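PDB 4YXV: polyketide biosynthesis 3-hydroxy-3-methylglutaryl-ACP synthase PksG from Bacillus subtilis, which catalyses the aldol condensation of an acetyl group carried on an acyl carrier protein with a beta-ketothioester polyketide intermediate during synthesis of the antibiotic bacillaene. Local coordinates for residues 360-365 with 389-394. The protein carries 1 engineered substitution. Numbering follows the deposited sequence.
Sequences YQLSME and EMIPGI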
ATOM      1  N   TYR B 360      20.312 -23.352  -6.110  1.00 40.40           N
ATOM      2  CA  TYR B 360      21.704 -23.594  -5.765  1.00 43.57           C
ATOM      3  C   TYR B 360      21.865 -23.647  -4.266  1.00 49.93           C
ATOM      4  O   TYR B 360      21.491 -22.707  -3.571  1.00 50.89           O
ATOM      5  CB  TYR B 360      22.550 -22.463  -6.297  1.00 43.23           C
ATOM      6  CG  TYR B 360      24.020 -22.553  -6.037  1.00 47.73           C
ATOM      7  CD1 TYR B 360      24.874 -23.200  -6.929  1.00 50.85           C
ATOM      8  CD2 TYR B 360      24.592 -21.931  -4.923  1.00 49.74           C
ATOM      9  CE1 TYR B 360      26.252 -23.234  -6.707  1.00 50.61           C
ATOM     10  CE2 TYR B 360      25.966 -21.970  -4.687  1.00 46.04           C
ATOM     11  CZ  TYR B 360      26.790 -22.617  -5.579  1.00 47.04           C
ATOM     12  OH  TYR B 360      28.142 -22.672  -5.332  1.00 49.20           O
ATOM     13  N   GLN B 361      22.449 -24.735  -3.756  1.00 54.67           N
ATOM     14  CA  GLN B 361      22.644 -24.867  -2.327  1.00 52.79           C
ATOM     15  C   GLN B 361      23.902 -24.165  -1.864  1.00 51.00           C
ATOM     16  O   GLN B 361      24.993 -24.624  -2.159  1.00 58.08           O
ATOM     17  CB  GLN B 361      22.747 -26.320  -1.905  1.00 52.36           C
ATOM     18  CG  GLN B 361      23.051 -26.382  -0.419  1.00 54.77           C
ATOM     19  CD  GLN B 361      22.811 -27.720   0.186  1.00 58.26           C
ATOM     20  OE1 GLN B 361      22.580 -28.708  -0.510  1.00 59.71           O
ATOM     21  NE2 GLN B 361      22.848 -27.761   1.510  1.00 60.94           N
ATOM     22  N   LEU B 362      23.753 -23.085  -1.108  1.00 47.73           N
ATOM     23  CA  LEU B 362      24.900 -22.429  -0.527  1.00 46.42           C
ATOM     24  C   LEU B 362      25.562 -23.365   0.453  1.00 49.01           C
ATOM     25  O   LEU B 362      24.911 -24.190   1.097  1.00 52.15           O
ATOM     26  CB  LEU B 362      24.495 -21.164   0.224  1.00 47.02           C
ATOM     27  CG  LEU B 362      23.860 -20.026  -0.566  1.00 47.85           C
ATOM     28  CD1 LEU B 362      23.446 -18.912   0.384  1.00 47.23           C
ATOM     29  CD2 LEU B 362      24.811 -19.511  -1.629  1.00 48.54           C
ATOM     30  N   SER B 363      26.872 -23.233   0.547  1.00 51.24           N
ATOM     31  CA  SER B 363      27.640 -23.824   1.614  1.00 53.84           C
ATOM     32  C   SER B 363      27.758 -22.743   2.674  1.00 57.75           C
ATOM     33  O   SER B 363      27.582 -21.560   2.382  1.00 61.63           O
ATOM     34  CB  SER B 363      29.032 -24.168   1.111  1.00 55.12           C
ATOM     35  OG  SER B 363      29.845 -23.001   1.091  1.00 54.49           O
ATOM     36  N   MET B 364      28.077 -23.138   3.895  1.00 58.54           N
ATOM     37  CA  MET B 364      28.199 -22.172   4.993  1.00 58.45           C
ATOM     38  C   MET B 364      29.229 -21.121   4.713  1.00 52.22           C
ATOM     39  O   MET B 364      29.133 -20.015   5.200  1.00 51.21           O
ATOM     40  CB  MET B 364      28.551 -22.872   6.320  1.00 67.10           C
ATOM     41  CG  MET B 364      27.424 -23.010   7.335  1.00 70.58           C
ATOM     42  SD  MET B 364      25.772 -22.704   6.738  1.00 70.45           S
ATOM     43  CE  MET B 364      25.246 -24.330   6.245  1.00 72.98           C
ATOM     44  N   GLU B 365      30.250 -21.478   3.958  1.00 58.03           N
ATOM     45  CA  GLU B 365      31.383 -20.574   3.766  1.00 63.91           C
ATOM     46  C   GLU B 365      30.942 -19.538   2.751  1.00 61.25           C
ATOM     47  O   GLU B 365      31.237 -18.350   2.893  1.00 53.73           O
ATOM     48  CB  GLU B 365      32.645 -21.353   3.340  1.00 66.91           C
ATOM     49  CG  GLU B 365      33.001 -22.532   4.278  1.00 71.44           C
ATOM     50  CD  GLU B 365      32.311 -23.868   3.904  1.00 77.29           C
ATOM     51  OE1 GLU B 365      32.532 -24.341   2.759  1.00 83.14           O
ATOM     52  OE2 GLU B 365      31.585 -24.471   4.747  1.00 62.83           O
ATOM     53  N   GLU B 389      29.549 -12.811 -10.235  1.00 81.90           N
ATOM     54  CA  GLU B 389      30.397 -13.974 -10.011  1.00 86.12           C
ATOM     55  C   GLU B 389      31.140 -13.808  -8.689  1.00 81.45           C
ATOM     56  O   GLU B 389      32.308 -14.157  -8.578  1.00 78.03           O
ATOM     57  CB  GLU B 389      31.392 -14.199 -11.180  1.00 88.93           C
ATOM     58  CG  GLU B 389      30.802 -14.216 -12.592  1.00 88.43           C
ATOM     59  CD  GLU B 389      29.888 -15.403 -12.892  1.00 97.24           C
ATOM     60  OE1 GLU B 389      29.475 -15.531 -14.063  1.00 99.76           O
ATOM     61  OE2 GLU B 389      29.571 -16.217 -11.992  1.00106.00           O
ATOM     62  N   MET B 390      30.455 -13.262  -7.689  1.00 83.13           N
ATOM     63  CA  MET B 390      31.015 -13.187  -6.340  1.00 86.09           C
ATOM     64  C   MET B 390      30.978 -14.562  -5.699  1.00 82.69           C
ATOM     65  O   MET B 390      31.897 -14.927  -4.960  1.00 89.60           O
ATOM     66  CB  MET B 390      30.267 -12.180  -5.469  1.00 86.79           C
ATOM     67  CG  MET B 390      28.784 -12.445  -5.301  1.00 90.12           C
ATOM     68  SD  MET B 390      28.070 -11.131  -4.309  1.00100.27           S
ATOM     69  CE  MET B 390      28.657 -11.591  -2.669  1.00 96.68           C
ATOM     70  N   ILE B 391      29.904 -15.304  -5.970  1.00 73.96           N
ATOM     71  CA  ILE B 391      29.854 -16.729  -5.684  1.00 67.64           C
ATOM     72  C   ILE B 391      29.881 -17.383  -7.044  1.00 67.75           C
ATOM     73  O   ILE B 391      28.843 -17.580  -7.670  1.00 58.82           O
ATOM     74  CB  ILE B 391      28.608 -17.135  -4.897  1.00 65.16           C
ATOM     75  CG1 ILE B 391      28.689 -16.552  -3.475  1.00 66.94           C
ATOM     76  CG2 ILE B 391      28.500 -18.649  -4.824  1.00 59.69           C
ATOM     77  CD1 ILE B 391      27.350 -16.252  -2.839  1.00 68.11           C
ATOM     78  N   PRO B 392      31.097 -17.692  -7.515  1.00 73.08           N
ATOM     79  CA  PRO B 392      31.297 -17.985  -8.934  1.00 71.75           C
ATOM     80  C   PRO B 392      30.343 -19.017  -9.547  1.00 69.57           C
ATOM     81  O   PRO B 392      29.931 -18.843 -10.694  1.00 69.76           O
ATOM     82  CB  PRO B 392      32.758 -18.445  -8.983  1.00 71.47           C
ATOM     83  CG  PRO B 392      33.406 -17.716  -7.844  1.00 69.53           C
ATOM     84  CD  PRO B 392      32.371 -17.726  -6.761  1.00 69.71           C
ATOM     85  N   GLY B 393      29.987 -20.064  -8.813  1.00 64.00           N
ATOM     86  CA  GLY B 393      29.210 -21.142  -9.413  1.00 69.23           C
ATOM     87  C   GLY B 393      27.800 -20.803  -9.899  1.00 76.60           C
ATOM     88  O   GLY B 393      27.299 -21.420 -10.853  1.00 83.54           O
ATOM     89  N   ILE B 394      27.163 -19.820  -9.265  1.00 75.92           N
ATOM     90  CA  ILE B 394      25.695 -19.734  -9.251  1.00 79.19           C
ATOM     91  C   ILE B 394      25.062 -19.483 -10.598  1.00 84.01           C
ATOM     92  O   ILE B 394      23.971 -20.001 -10.898  1.00 84.41           O
ATOM     93  CB  ILE B 394      25.190 -18.631  -8.303  1.00 80.44           C
ATOM     94  CG1 ILE B 394      25.677 -18.895  -6.879  1.00 80.31           C
ATOM     95  CG2 ILE B 394      23.668 -18.573  -8.337  1.00 80.04           C
ATOM     96  CD1 ILE B 394      25.125 -17.962  -5.832  1.00 77.62           C
TER
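Ile394 lays its CG1 methylene over one face of the Tyr360 ring, 3.9 Å from the centroid and 15° off the ring normal, in a CH-pi contact. The two side chains cross at about a right angle, and CG1 sits a little toward the CD2–CE2 rim, 3.8 Å from Tyr360 CD2. The ring stands out from the strand toward 389-394 because chi1 of Tyr360 is -180°, with CG beside the carbonyl carbon, and a broad flat ring placed there can meet several groups at once. Its far end comes to Ile391, whose CG2 methyl approaches the ring obliquely and lies 4.1 Å from Tyr360 OH. Leu362 fills in behind: its CD2 approaches Ile391 CD1 at 4.3 Å and, more loosely, Ile394 CD1, so the branched aliphatic residues close a buried apolar patch; Leu362 also packs on Leu370 of helix 364-373 and on Ala16.

Tyr360 belongs to the edge strand 360-361 of a small mixed sheet, paired through its backbone with Thr15 and Tyr17, and the chain then turns at Ser363, the N-cap of helix 364-373. Across from it, 389-394 belongs to the loop joining strands 384-385 and 403-410 in the C-terminal part of this HMG-CoA synthase family protein, away from the catalytic residues inferred by similarity. A turn in this loop, with Ile394 N bonded to Ile391 O at 3.2 Å, brings both isoleucines to the tyrosine.

The packing thins toward the partly exposed Gly393, which has no side chain to point and meets the ring obliquely through its backbone, its carbonyl carbon 4.3 Å from Tyr360 CE1. Tyr360 is itself partly exposed; its hydroxyl is a polar end to an otherwise apolar contact, and it hydrogen-bonds to Glu366 OE2.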